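Local coordinates for helix-turn-helix transcriptional regulator (Pseudomonas aeruginosa, PDB 5XHX), which probably regulates transcription by binding DNA as a LuxR-family regulator, and is represented here by its N-terminal ligand-binding domain alone, at residues A[27-32]-A[45-50]; A[129-134]-A[157-162]; A[75-78]-A[84-87]. All blocks are in the same frame, centred on the assembly; numbering follows the deposited sequence.

How the contacts relate
All three contacts are largely buried, and they distribute over the two faces of one antiparallel sheet. Contacts 1 and 2 lie on the same face, where helices 28-36 and 153-173 pack against strands 44-50 and 127-134. Contact 3 covers the other face and joins helix 72-81 to the start of helix 86-92. The chemistry changes with place: contact 1 is apolar and aromatic, with R30 at its exposed border; contact 2 adds one tyrosine-to-carbonyl hydrogen bond to apolar packing; contact 3 rests on a tyrosine-aspartate hydrogen bond. Strand 44-50 serves both faces: W45 and A47 belong to contact 1, while L48 and F50 pack on contact 3, whose F87 also touches Q130.

Contact 1. Residues A[27-32]-A[45-50]; sequences FFWRIL and WAALIF
W29 of helix 28-36 lays the face of its indole over A47, while its CB rests against the ring of W45. That CB already points at strand 44-50 and lies 3.8 Å from W45 CZ3; chi1 of -67°, with CG anti to the carbonyl carbon, then swings the indole so that its face meets A47. W29 CG is 3.6 Å from A47 CB, with CD1 and NE1 somewhat farther from the methyl. The closest approach, 3.3 Å, is between W29 CD2 and A47 CB, and W29 CE2 follows at 3.5 Å from the same A47 CB. The methyl thus lies near the shared CD2-CE2 bond, in a CH-pi contact 18° off the normal of the five-membered ring, and it also touches CE3 of the six-membered ring. The edge of F28 presses on the opposite face of the indole, which is thus sandwiched between a methyl and a phenyl edge. W29 NE1 is satisfied by a hydrogen bond to E177. W45 lies against the helix backbone, with W29 C over one face of its ring. Its CZ2 comes to 3.4 Å from R30 CA, and R30 CB adds an aliphatic touch before the arginine chain turns away at chi3. No hydrogen bond joins the two segments, whose axes pass 9.0 Å apart. In the fold, strand 44-50 is hydrogen-bonded through its backbone to strands 56-60 and 140-147; W29 also reaches S59 of the former and M170 and R173 of helix 153-173, while F28 leans on L19 of helix 11-21.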
ATOM      1  N   PHE A  27       1.646  14.444  -2.981  1.00 39.16           N
ATOM      2  CA  PHE A  27       1.030  14.710  -1.689  1.00 37.25           C
ATOM      3  C   PHE A  27       0.949  13.475  -0.794  1.00 32.23           C
ATOM      4  O   PHE A  27       0.170  13.476   0.164  1.00 37.32           O
ATOM      5  CB  PHE A  27      -0.374  15.286  -1.892  1.00 43.28           C
ATOM      6  CG  PHE A  27      -1.169  14.579  -2.964  1.00 44.61           C
ATOM      7  CD1 PHE A  27      -2.004  13.523  -2.645  1.00 46.72           C
ATOM      8  CD2 PHE A  27      -1.058  14.960  -4.296  1.00 46.96           C
ATOM      9  CE1 PHE A  27      -2.734  12.864  -3.631  1.00 47.74           C
ATOM     10  CE2 PHE A  27      -1.776  14.311  -5.288  1.00 47.96           C
ATOM     11  CZ  PHE A  27      -2.621  13.261  -4.952  1.00 52.55           C
ATOM     12  N   PHE A  28       1.722  12.425  -1.085  1.00 34.78           N
ATOM     13  CA  PHE A  28       1.625  11.196  -0.295  1.00 32.69           C
ATOM     14  C   PHE A  28       1.887  11.450   1.189  1.00 29.83           C
ATOM     15  O   PHE A  28       1.125  10.996   2.044  1.00 30.20           O
ATOM     16  CB  PHE A  28       2.596  10.140  -0.816  1.00 28.81           C
ATOM     17  CG  PHE A  28       2.808   8.998   0.152  1.00 33.58           C
ATOM     18  CD1 PHE A  28       1.854   7.981   0.270  1.00 29.04           C
ATOM     19  CD2 PHE A  28       3.943   8.952   0.964  1.00 31.71           C
ATOM     20  CE1 PHE A  28       2.032   6.941   1.172  1.00 29.00           C
ATOM     21  CE2 PHE A  28       4.126   7.905   1.875  1.00 31.14           C
ATOM     22  CZ  PHE A  28       3.170   6.898   1.972  1.00 28.02           C
ATOM     23  N   TRP A  29       2.982  12.148   1.520  1.00 30.32           N
ATOM     24  CA  TRP A  29       3.322  12.327   2.933  1.00 30.69           C
ATOM     25  C   TRP A  29       2.262  13.139   3.661  1.00 30.69           C
ATOM     26  O   TRP A  29       1.965  12.875   4.832  1.00 31.21           O
ATOM     27  CB  TRP A  29       4.701  12.985   3.079  1.00 29.64           C
ATOM     28  CG  TRP A  29       5.786  12.093   2.600  1.00 30.10           C
ATOM     29  CD1 TRP A  29       6.497  12.223   1.456  1.00 29.69           C
ATOM     30  CD2 TRP A  29       6.251  10.886   3.230  1.00 26.82           C
ATOM     31  NE1 TRP A  29       7.403  11.202   1.343  1.00 28.40           N
ATOM     32  CE2 TRP A  29       7.274  10.370   2.424  1.00 26.05           C
ATOM     33  CE3 TRP A  29       5.928  10.223   4.421  1.00 27.05           C
ATOM     34  CZ2 TRP A  29       7.962   9.194   2.744  1.00 28.62           C
ATOM     35  CZ3 TRP A  29       6.615   9.062   4.744  1.00 24.22           C
ATOM     36  CH2 TRP A  29       7.614   8.557   3.908  1.00 25.55           C
ATOM     37  N   ARG A  30       1.687  14.145   2.991  1.00 33.64           N
ATOM     38  CA  ARG A  30       0.578  14.878   3.596  1.00 32.15           C
ATOM     39  C   ARG A  30      -0.586  13.947   3.918  1.00 31.48           C
ATOM     40  O   ARG A  30      -1.185  14.046   4.994  1.00 34.19           O
ATOM     41  CB  ARG A  30       0.114  16.022   2.685  1.00 35.05           C
ATOM     42  CG  ARG A  30      -1.008  16.863   3.331  1.00 41.22           C
ATOM     43  CD  ARG A  30      -1.515  18.023   2.453  1.00 44.49           C
ATOM     44  NE  ARG A  30      -1.926  17.590   1.118  1.00 53.28           N
ATOM     45  CZ  ARG A  30      -3.156  17.186   0.793  1.00 51.57           C
ATOM     46  NH1 ARG A  30      -4.120  17.150   1.706  1.00 45.71           N
ATOM     47  NH2 ARG A  30      -3.421  16.813  -0.454  1.00 48.35           N
ATOM     48  N   ILE A  31      -0.903  13.015   3.013  1.00 36.38           N
ATOM     49  CA  ILE A  31      -2.036  12.119   3.259  1.00 31.51           C
ATOM     50  C   ILE A  31      -1.711  11.130   4.375  1.00 31.20           C
ATOM     51  O   ILE A  31      -2.572  10.800   5.196  1.00 27.73           O
ATOM     52  CB  ILE A  31      -2.452  11.389   1.965  1.00 34.96           C
ATOM     53  CG1 ILE A  31      -2.829  12.400   0.872  1.00 34.07           C
ATOM     54  CG2 ILE A  31      -3.644  10.432   2.258  1.00 30.03           C
ATOM     55  CD1 ILE A  31      -3.878  13.393   1.318  1.00 39.02           C
ATOM     56  N   LEU A  32      -0.467  10.650   4.432  1.00 32.60           N
ATOM     57  CA  LEU A  32      -0.080   9.753   5.520  1.00 30.56           C
ATOM     58  C   LEU A  32      -0.168  10.457   6.873  1.00 30.75           C
ATOM     59  O   LEU A  32      -0.751   9.929   7.832  1.00 28.78           O
ATOM     60  CB  LEU A  32       1.332   9.208   5.260  1.00 30.43           C
ATOM     61  CG  LEU A  32       1.934   8.331   6.373  1.00 33.73           C
ATOM     62  CD1 LEU A  32       0.970   7.221   6.812  1.00 31.44           C
ATOM     63  CD2 LEU A  32       3.257   7.740   5.912  1.00 26.66           C
ATOM     64  N   TRP A  45       4.410  18.071  10.451  1.00 34.59           N
ATOM     65  CA  TRP A  45       5.020  16.816  10.036  1.00 34.26           C
ATOM     66  C   TRP A  45       6.109  17.118   9.028  1.00 32.18           C
ATOM     67  O   TRP A  45       6.107  18.168   8.378  1.00 31.98           O
ATOM     68  CB  TRP A  45       3.985  15.848   9.451  1.00 27.23           C
ATOM     69  CG  TRP A  45       3.175  16.448   8.353  1.00 32.32           C
ATOM     70  CD1 TRP A  45       1.962  17.073   8.468  1.00 34.57           C
ATOM     71  CD2 TRP A  45       3.524  16.499   6.971  1.00 29.52           C
ATOM     72  NE1 TRP A  45       1.542  17.511   7.229  1.00 32.44           N
ATOM     73  CE2 TRP A  45       2.486  17.176   6.300  1.00 30.31           C
ATOM     74  CE3 TRP A  45       4.624  16.049   6.235  1.00 33.64           C
ATOM     75  CZ2 TRP A  45       2.507  17.396   4.930  1.00 33.21           C
ATOM     76  CZ3 TRP A  45       4.650  16.284   4.878  1.00 31.07           C
ATOM     77  CH2 TRP A  45       3.596  16.947   4.239  1.00 35.79           C
ATOM     78  N   ALA A  46       7.048  16.179   8.913  1.00 28.19           N
ATOM     79  CA  ALA A  46       8.082  16.242   7.898  1.00 27.41           C
ATOM     80  C   ALA A  46       8.493  14.818   7.550  1.00 27.55           C
ATOM     81  O   ALA A  46       8.495  13.939   8.412  1.00 25.53           O
ATOM     82  CB  ALA A  46       9.287  17.058   8.381  1.00 28.60           C
ATOM     83  N   ALA A  47       8.810  14.587   6.279  1.00 26.28           N
ATOM     84  CA  ALA A  47       9.431  13.342   5.850  1.00 29.48           C
ATOM     85  C   ALA A  47      10.826  13.645   5.318  1.00 25.90           C
ATOM     86  O   ALA A  47      10.997  14.553   4.498  1.00 29.75           O
ATOM     87  CB  ALA A  47       8.588  12.635   4.780  1.00 26.93           C
ATOM     88  N   LEU A  48      11.818  12.885   5.774  1.00 22.90           N
ATOM     89  CA  LEU A  48      13.204  13.192   5.440  1.00 25.87           C
ATOM     90  C   LEU A  48      14.051  11.932   5.548  1.00 26.07           C
ATOM     91  O   LEU A  48      13.674  10.957   6.204  1.00 28.26           O
ATOM     92  CB  LEU A  48      13.765  14.316   6.343  1.00 25.65           C
ATOM     93  CG  LEU A  48      13.955  14.160   7.864  1.00 27.04           C
ATOM     94  CD1 LEU A  48      14.637  15.427   8.468  1.00 24.58           C
ATOM     95  CD2 LEU A  48      12.620  13.900   8.607  1.00 27.05           C
ATOM     96  N   ILE A  49      15.220  11.973   4.913  1.00 25.66           N
ATOM     97  CA  ILE A  49      16.186  10.887   4.992  1.00 24.29           C
ATOM     98  C   ILE A  49      17.443  11.414   5.670  1.00 30.60           C
ATOM     99  O   ILE A  49      18.074  12.359   5.176  1.00 27.28           O
ATOM    100  CB  ILE A  49      16.498  10.301   3.607  1.00 28.33           C
ATOM    101  CG1 ILE A  49      15.204   9.753   2.971  1.00 28.98           C
ATOM    102  CG2 ILE A  49      17.573   9.229   3.717  1.00 25.64           C
ATOM    103  CD1 ILE A  49      15.373   9.321   1.486  1.00 29.84           C
ATOM    104  N   PHE A  50      17.776  10.829   6.820  1.00 27.97           N
ATOM    105  CA  PHE A  50      19.038  11.078   7.494  1.00 28.45           C
ATOM    106  C   PHE A  50      20.111  10.144   6.931  1.00 32.77           C
ATOM    107  O   PHE A  50      19.819   9.041   6.449  1.00 28.30           O
ATOM    108  CB  PHE A  50      18.907  10.842   9.002  1.00 26.00           C
ATOM    109  CG  PHE A  50      18.043  11.843   9.725  1.00 28.39           C
ATOM    110  CD1 PHE A  50      18.197  13.203   9.522  1.00 25.83           C
ATOM    111  CD2 PHE A  50      17.087  11.409  10.641  1.00 28.18           C
ATOM    112  CE1 PHE A  50      17.411  14.125  10.227  1.00 26.02           C
ATOM    113  CE2 PHE A  50      16.293  12.316  11.344  1.00 27.21           C
ATOM    114  CZ  PHE A  50      16.456  13.676  11.153  1.00 26.12           C
TER

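Contact 2. Residues A[129-134]-A[157-162]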
ATOM      1  N   VAL A 129       7.022  12.663  17.622  1.00 24.18           N
ATOM      2  CA  VAL A 129       7.363  11.259  17.435  1.00 25.10           C
ATOM      3  C   VAL A 129       7.887  11.113  16.023  1.00 22.69           C
ATOM      4  O   VAL A 129       7.634  11.943  15.157  1.00 23.51           O
ATOM      5  CB  VAL A 129       6.180  10.285  17.650  1.00 27.25           C
ATOM      6  CG1 VAL A 129       5.617  10.421  19.039  1.00 21.73           C
ATOM      7  CG2 VAL A 129       5.097  10.521  16.575  1.00 25.26           C
ATOM      8  N   GLN A 130       8.590  10.014  15.790  1.00 23.77           N
ATOM      9  CA  GLN A 130       9.142   9.750  14.475  1.00 26.13           C
ATOM     10  C   GLN A 130       9.113   8.251  14.214  1.00 24.06           C
ATOM     11  O   GLN A 130       9.551   7.469  15.061  1.00 22.55           O
ATOM     12  CB  GLN A 130      10.577  10.289  14.403  1.00 22.77           C
ATOM     13  CG  GLN A 130      11.193  10.360  13.045  1.00 32.56           C
ATOM     14  CD  GLN A 130      12.552  11.031  13.100  1.00 26.15           C
ATOM     15  OE1 GLN A 130      12.674  12.237  12.884  1.00 30.66           O
ATOM     16  NE2 GLN A 130      13.560  10.266  13.452  1.00 25.60           N
ATOM     17  N   TYR A 131       8.645   7.862  13.031  1.00 23.89           N
ATOM     18  CA  TYR A 131       8.907   6.524  12.504  1.00 24.72           C
ATOM     19  C   TYR A 131      10.234   6.534  11.752  1.00 23.16           C
ATOM     20  O   TYR A 131      10.416   7.351  10.847  1.00 24.00           O
ATOM     21  CB  TYR A 131       7.796   6.079  11.551  1.00 22.50           C
ATOM     22  CG  TYR A 131       6.447   5.775  12.194  1.00 23.23           C
ATOM     23  CD1 TYR A 131       6.156   4.504  12.703  1.00 23.62           C
ATOM     24  CD2 TYR A 131       5.463   6.750  12.259  1.00 24.43           C
ATOM     25  CE1 TYR A 131       4.899   4.225  13.262  1.00 24.27           C
ATOM     26  CE2 TYR A 131       4.221   6.487  12.800  1.00 23.52           C
ATOM     27  CZ  TYR A 131       3.943   5.229  13.296  1.00 23.72           C
ATOM     28  OH  TYR A 131       2.710   4.987  13.826  1.00 24.19           O
ATOM     29  N   ASN A 132      11.141   5.616  12.112  1.00 24.85           N
ATOM     30  CA  ASN A 132      12.471   5.488  11.503  1.00 27.76           C
ATOM     31  C   ASN A 132      12.532   4.195  10.711  1.00 27.47           C
ATOM     32  O   ASN A 132      12.352   3.116  11.288  1.00 27.42           O
ATOM     33  CB  ASN A 132      13.586   5.439  12.547  1.00 27.95           C
ATOM     34  CG  ASN A 132      13.912   6.771  13.125  1.00 30.45           C
ATOM     35  OD1 ASN A 132      13.057   7.647  13.196  1.00 28.71           O
ATOM     36  ND2 ASN A 132      15.177   6.951  13.522  1.00 27.34           N
ATOM     37  N   VAL A 133      12.830   4.291   9.426  1.00 27.51           N
ATOM     38  CA  VAL A 133      12.911   3.134   8.545  1.00 27.69           C
ATOM     39  C   VAL A 133      14.297   3.103   7.915  1.00 26.76           C
ATOM     40  O   VAL A 133      14.593   3.897   7.017  1.00 27.06           O
ATOM     41  CB  VAL A 133      11.809   3.165   7.476  1.00 30.89           C
ATOM     42  CG1 VAL A 133      11.946   1.970   6.524  1.00 30.04           C
ATOM     43  CG2 VAL A 133      10.441   3.176   8.169  1.00 29.69           C
ATOM     44  N   PRO A 134      15.177   2.216   8.374  1.00 26.99           N
ATOM     45  CA  PRO A 134      16.484   2.055   7.722  1.00 30.15           C
ATOM     46  C   PRO A 134      16.309   1.705   6.250  1.00 36.20           C
ATOM     47  O   PRO A 134      15.487   0.859   5.888  1.00 32.49           O
ATOM     48  CB  PRO A 134      17.135   0.906   8.506  1.00 33.40           C
ATOM     49  CG  PRO A 134      16.474   0.930   9.852  1.00 31.85           C
ATOM     50  CD  PRO A 134      15.063   1.418   9.614  1.00 28.59           C
ATOM     51  N   ALA A 157       0.696   4.128  22.021  1.00 26.63           N
ATOM     52  CA  ALA A 157       0.143   2.794  21.808  1.00 27.44           C
ATOM     53  C   ALA A 157      -0.463   2.663  20.413  1.00 27.70           C
ATOM     54  O   ALA A 157      -0.202   1.690  19.696  1.00 25.81           O
ATOM     55  CB  ALA A 157      -0.904   2.496  22.893  1.00 29.02           C
ATOM     56  N   LEU A 158      -1.270   3.647  20.007  1.00 27.98           N
ATOM     57  CA  LEU A 158      -1.841   3.637  18.659  1.00 26.89           C
ATOM     58  C   LEU A 158      -0.762   3.627  17.581  1.00 29.50           C
ATOM     59  O   LEU A 158      -0.836   2.856  16.611  1.00 25.12           O
ATOM     60  CB  LEU A 158      -2.747   4.858  18.469  1.00 28.89           C
ATOM     61  CG  LEU A 158      -4.245   4.599  18.559  1.00 46.26           C
ATOM     62  CD1 LEU A 158      -4.688   3.871  17.289  1.00 49.67           C
ATOM     63  CD2 LEU A 158      -4.571   3.777  19.795  1.00 45.74           C
ATOM     64  N   PHE A 159       0.220   4.527  17.702  1.00 25.43           N
ATOM     65  CA  PHE A 159       1.308   4.568  16.725  1.00 27.06           C
ATOM     66  C   PHE A 159       1.984   3.205  16.586  1.00 25.41           C
ATOM     67  O   PHE A 159       2.355   2.798  15.479  1.00 25.35           O
ATOM     68  CB  PHE A 159       2.328   5.632  17.134  1.00 23.95           C
ATOM     69  CG  PHE A 159       1.853   7.044  16.947  1.00 24.03           C
ATOM     70  CD1 PHE A 159       1.151   7.417  15.807  1.00 31.36           C
ATOM     71  CD2 PHE A 159       2.124   8.011  17.912  1.00 25.21           C
ATOM     72  CE1 PHE A 159       0.721   8.747  15.628  1.00 32.95           C
ATOM     73  CE2 PHE A 159       1.703   9.332  17.745  1.00 28.80           C
ATOM     74  CZ  PHE A 159       1.002   9.699  16.596  1.00 27.70           C
ATOM     75  N   GLU A 160       2.146   2.481  17.698  1.00 22.78           N
ATOM     76  CA  GLU A 160       2.733   1.141  17.634  1.00 26.93           C
ATOM     77  C   GLU A 160       1.779   0.142  16.989  1.00 28.04           C
ATOM     78  O   GLU A 160       2.221  -0.777  16.290  1.00 26.47           O
ATOM     79  CB  GLU A 160       3.111   0.654  19.045  1.00 26.84           C
ATOM     80  CG  GLU A 160       4.335   1.351  19.685  1.00 30.64           C
ATOM     81  CD  GLU A 160       5.670   0.881  19.107  1.00 32.33           C
ATOM     82  OE1 GLU A 160       5.686   0.038  18.176  1.00 32.44           O
ATOM     83  OE2 GLU A 160       6.710   1.353  19.596  1.00 32.55           O
ATOM     84  N   LEU A 161       0.475   0.292  17.223  1.00 26.76           N
ATOM     85  CA  LEU A 161      -0.488  -0.633  16.624  1.00 28.07           C
ATOM     86  C   LEU A 161      -0.467  -0.541  15.104  1.00 28.29           C
ATOM     87  O   LEU A 161      -0.531  -1.565  14.411  1.00 23.13           O
ATOM     88  CB  LEU A 161      -1.896  -0.333  17.151  1.00 28.32           C
ATOM     89  CG  LEU A 161      -2.950  -1.387  16.784  1.00 33.11           C
ATOM     90  CD1 LEU A 161      -2.702  -2.667  17.567  1.00 31.80           C
ATOM     91  CD2 LEU A 161      -4.357  -0.859  17.067  1.00 36.52           C
ATOM     92  N   LEU A 162      -0.383   0.683  14.577  1.00 26.94           N
ATOM     93  CA  LEU A 162      -0.438   0.933  13.145  1.00 27.23           C
ATOM     94  C   LEU A 162       0.918   0.771  12.478  1.00 25.52           C
ATOM     95  O   LEU A 162       0.982   0.636  11.249  1.00 25.48           O
ATOM     96  CB  LEU A 162      -0.953   2.347  12.882  1.00 26.30           C
ATOM     97  CG  LEU A 162      -2.264   2.767  13.546  1.00 34.56           C
ATOM     98  CD1 LEU A 162      -2.718   4.149  13.061  1.00 30.60           C
ATOM     99  CD2 LEU A 162      -3.326   1.727  13.289  1.00 32.31           C
TER
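Y131 and F159 form the tight part of this contact: the tyrosine OH donates a hydrogen bond of 2.8 Å to the backbone O of F159. The hydroxyl reaches the carbonyl from the side, at a C=O...donor angle of 108° and with a tilt of 22° from the carbonyl plane; the carbonyl lies within helix 153-173, which runs on past F159. The tyrosine oxygen also lies close to the F159 side chain: Y131 OH is 3.4 Å from F159 CB and 3.5 Å from F159 CD1. The two side chains cross at about a right angle. Y131 gets there because its CG stands anti to the carbonyl carbon (chi1 -70°), which sends the phenol from the strand toward the helix, where it also touches R163, V166 and M170. Strand 127-134 is one of five in the antiparallel sheet of the alpha-beta-alpha sandwich of LuxR-type ligand-binding domains, and helix 153-173 is the long helix packed on this face. V129 extends the packing more loosely: its CG2 is 3.8 Å from F159 CE2, and makes an off-centre CH-pi contact 4.3 Å from the F159 ring centroid. L99 and L145 of the adjoining strands also touch the F159 ring. The CB atoms of E160 and L161 point away from strand 127-134. E160 is partly exposed, yet it still touches L99, and its OE1 makes a salt bridge to R163; L161 is exposed, although it and L162 pack on H13 of the second subunit.

Contact 3. Residues A[75-78]-A[84-87]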
ATOM      1  N   SER A  75      17.260  25.820   5.563  1.00 37.73           N
ATOM      2  CA  SER A  75      18.655  25.717   5.140  1.00 33.30           C
ATOM      3  C   SER A  75      19.583  25.536   6.334  1.00 32.52           C
ATOM      4  O   SER A  75      20.515  24.723   6.284  1.00 29.85           O
ATOM      5  CB  SER A  75      19.039  26.956   4.329  1.00 37.06           C
ATOM      6  OG  SER A  75      20.417  26.952   4.040  1.00 48.14           O
ATOM      7  N   ARG A  76      19.330  26.265   7.433  1.00 31.12           N
ATOM      8  CA  ARG A  76      20.151  26.096   8.630  1.00 33.15           C
ATOM      9  C   ARG A  76      20.041  24.682   9.181  1.00 33.13           C
ATOM     10  O   ARG A  76      21.038  24.100   9.634  1.00 27.29           O
ATOM     11  CB  ARG A  76      19.754  27.099   9.714  1.00 34.72           C
ATOM     12  CG  ARG A  76      20.084  28.559   9.401  1.00 41.27           C
ATOM     13  CD  ARG A  76      20.275  29.325  10.703  1.00 42.74           C
ATOM     14  NE  ARG A  76      21.511  28.912  11.355  1.00 44.56           N
ATOM     15  CZ  ARG A  76      21.759  29.016  12.655  1.00 46.57           C
ATOM     16  NH1 ARG A  76      20.843  29.519  13.481  1.00 39.81           N
ATOM     17  NH2 ARG A  76      22.930  28.604  13.126  1.00 43.06           N
ATOM     18  N   TYR A  77      18.826  24.135   9.206  1.00 28.92           N
ATOM     19  CA  TYR A  77      18.665  22.752   9.632  1.00 30.09           C
ATOM     20  C   TYR A  77      19.519  21.835   8.769  1.00 25.27           C
ATOM     21  O   TYR A  77      20.336  21.061   9.278  1.00 28.44           O
ATOM     22  CB  TYR A  77      17.180  22.346   9.571  1.00 30.61           C
ATOM     23  CG  TYR A  77      16.952  20.943  10.070  1.00 28.53           C
ATOM     24  CD1 TYR A  77      16.851  20.677  11.424  1.00 27.75           C
ATOM     25  CD2 TYR A  77      16.858  19.888   9.192  1.00 29.65           C
ATOM     26  CE1 TYR A  77      16.652  19.400  11.893  1.00 28.97           C
ATOM     27  CE2 TYR A  77      16.661  18.587   9.653  1.00 29.87           C
ATOM     28  CZ  TYR A  77      16.560  18.352  10.995  1.00 27.77           C
ATOM     29  OH  TYR A  77      16.379  17.069  11.463  1.00 27.45           O
ATOM     30  N   ILE A  78      19.370  21.949   7.451  1.00 25.10           N
ATOM     31  CA  ILE A  78      20.044  21.040   6.530  1.00 31.53           C
ATOM     32  C   ILE A  78      21.568  21.161   6.625  1.00 37.12           C
ATOM     33  O   ILE A  78      22.287  20.153   6.540  1.00 31.78           O
ATOM     34  CB  ILE A  78      19.530  21.287   5.104  1.00 31.90           C
ATOM     35  CG1 ILE A  78      18.065  20.830   4.999  1.00 36.25           C
ATOM     36  CG2 ILE A  78      20.390  20.580   4.067  1.00 38.20           C
ATOM     37  CD1 ILE A  78      17.445  21.111   3.637  1.00 42.00           C
ATOM     38  N   GLN A  84      22.122  18.611  15.981  1.00 24.22           N
ATOM     39  CA  GLN A  84      21.609  18.717  17.348  1.00 27.29           C
ATOM     40  C   GLN A  84      20.189  18.167  17.476  1.00 29.64           C
ATOM     41  O   GLN A  84      19.593  18.240  18.561  1.00 26.99           O
ATOM     42  CB  GLN A  84      21.623  20.191  17.806  1.00 29.88           C
ATOM     43  CG  GLN A  84      23.024  20.879  17.699  1.00 32.40           C
ATOM     44  CD  GLN A  84      22.927  22.410  17.579  1.00 41.34           C
ATOM     45  OE1 GLN A  84      21.977  23.031  18.074  1.00 38.73           O
ATOM     46  NE2 GLN A  84      23.926  23.019  16.943  1.00 39.77           N
ATOM     47  N   ASP A  85      19.626  17.652  16.392  1.00 26.53           N
ATOM     48  CA  ASP A  85      18.274  17.108  16.447  1.00 23.80           C
ATOM     49  C   ASP A  85      18.355  15.734  17.092  1.00 25.26           C
ATOM     50  O   ASP A  85      18.968  14.819  16.523  1.00 24.77           O
ATOM     51  CB  ASP A  85      17.677  17.036  15.047  1.00 25.63           C
ATOM     52  CG  ASP A  85      16.230  16.502  15.032  1.00 27.10           C
ATOM     53  OD1 ASP A  85      15.754  15.979  16.056  1.00 24.95           O
ATOM     54  OD2 ASP A  85      15.602  16.573  13.959  1.00 23.33           O
ATOM     55  N   PRO A  86      17.755  15.548  18.272  1.00 27.60           N
ATOM     56  CA  PRO A  86      17.786  14.213  18.905  1.00 29.25           C
ATOM     57  C   PRO A  86      17.284  13.100  17.992  1.00 25.11           C
ATOM     58  O   PRO A  86      17.729  11.951  18.113  1.00 26.36           O
ATOM     59  CB  PRO A  86      16.901  14.386  20.153  1.00 28.33           C
ATOM     60  CG  PRO A  86      16.137  15.657  19.959  1.00 31.83           C
ATOM     61  CD  PRO A  86      16.972  16.529  19.040  1.00 26.32           C
ATOM     62  N   PHE A  87      16.417  13.419  17.034  1.00 22.26           N
ATOM     63  CA  PHE A  87      15.923  12.383  16.134  1.00 26.30           C
ATOM     64  C   PHE A  87      16.948  12.011  15.069  1.00 31.91           C
ATOM     65  O   PHE A  87      16.942  10.870  14.583  1.00 24.30           O
ATOM     66  CB  PHE A  87      14.606  12.829  15.502  1.00 27.30           C
ATOM     67  CG  PHE A  87      13.449  12.761  16.463  1.00 26.81           C
ATOM     68  CD1 PHE A  87      12.802  11.551  16.684  1.00 22.91           C
ATOM     69  CD2 PHE A  87      13.044  13.882  17.183  1.00 27.57           C
ATOM     70  CE1 PHE A  87      11.735  11.469  17.584  1.00 24.84           C
ATOM     71  CE2 PHE A  87      11.978  13.797  18.105  1.00 26.81           C
ATOM     72  CZ  PHE A  87      11.331  12.590  18.292  1.00 22.98           C
TER
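Y77 and D85 join helix 72-81 to the N-terminus of helix 86-92, within the helical layer that covers one face of the sheet in this LuxR-type ligand-binding domain. D85 and P86 form an Asp-Pro pair that probably corresponds to the one in acyl-homoserine lactone receptors of the family, where the aspartate lies in the ligand pocket. Y77 is extended, its CG anti to the backbone N (chi1 -177°), and this carries the phenol across to the carboxylate. Its OH donates a hydrogen bond of 2.7 Å to D85 OD2, which receives it with its anti lone pair, the one away from OD1, and lies at the edge of the Y77 ring, in the ring plane. The ring and carboxylate planes are nevertheless turned 63° apart. D85 CG likewise stands opposite its backbone N, which holds the carboxylate between the Y77 hydroxyl and F87 N; with each oxygen bonded, the rotation of the group is fixed. Around the pair, Y119 stacks on the Y77 ring, and L48 and F50 of strand 44-50 pack against the phenol. D85 is the N-cap of helix 86-92: D85 OD1 accepts a hydrogen bond from F87 N at 2.8 Å, with the donor 53° above the carboxylate plane.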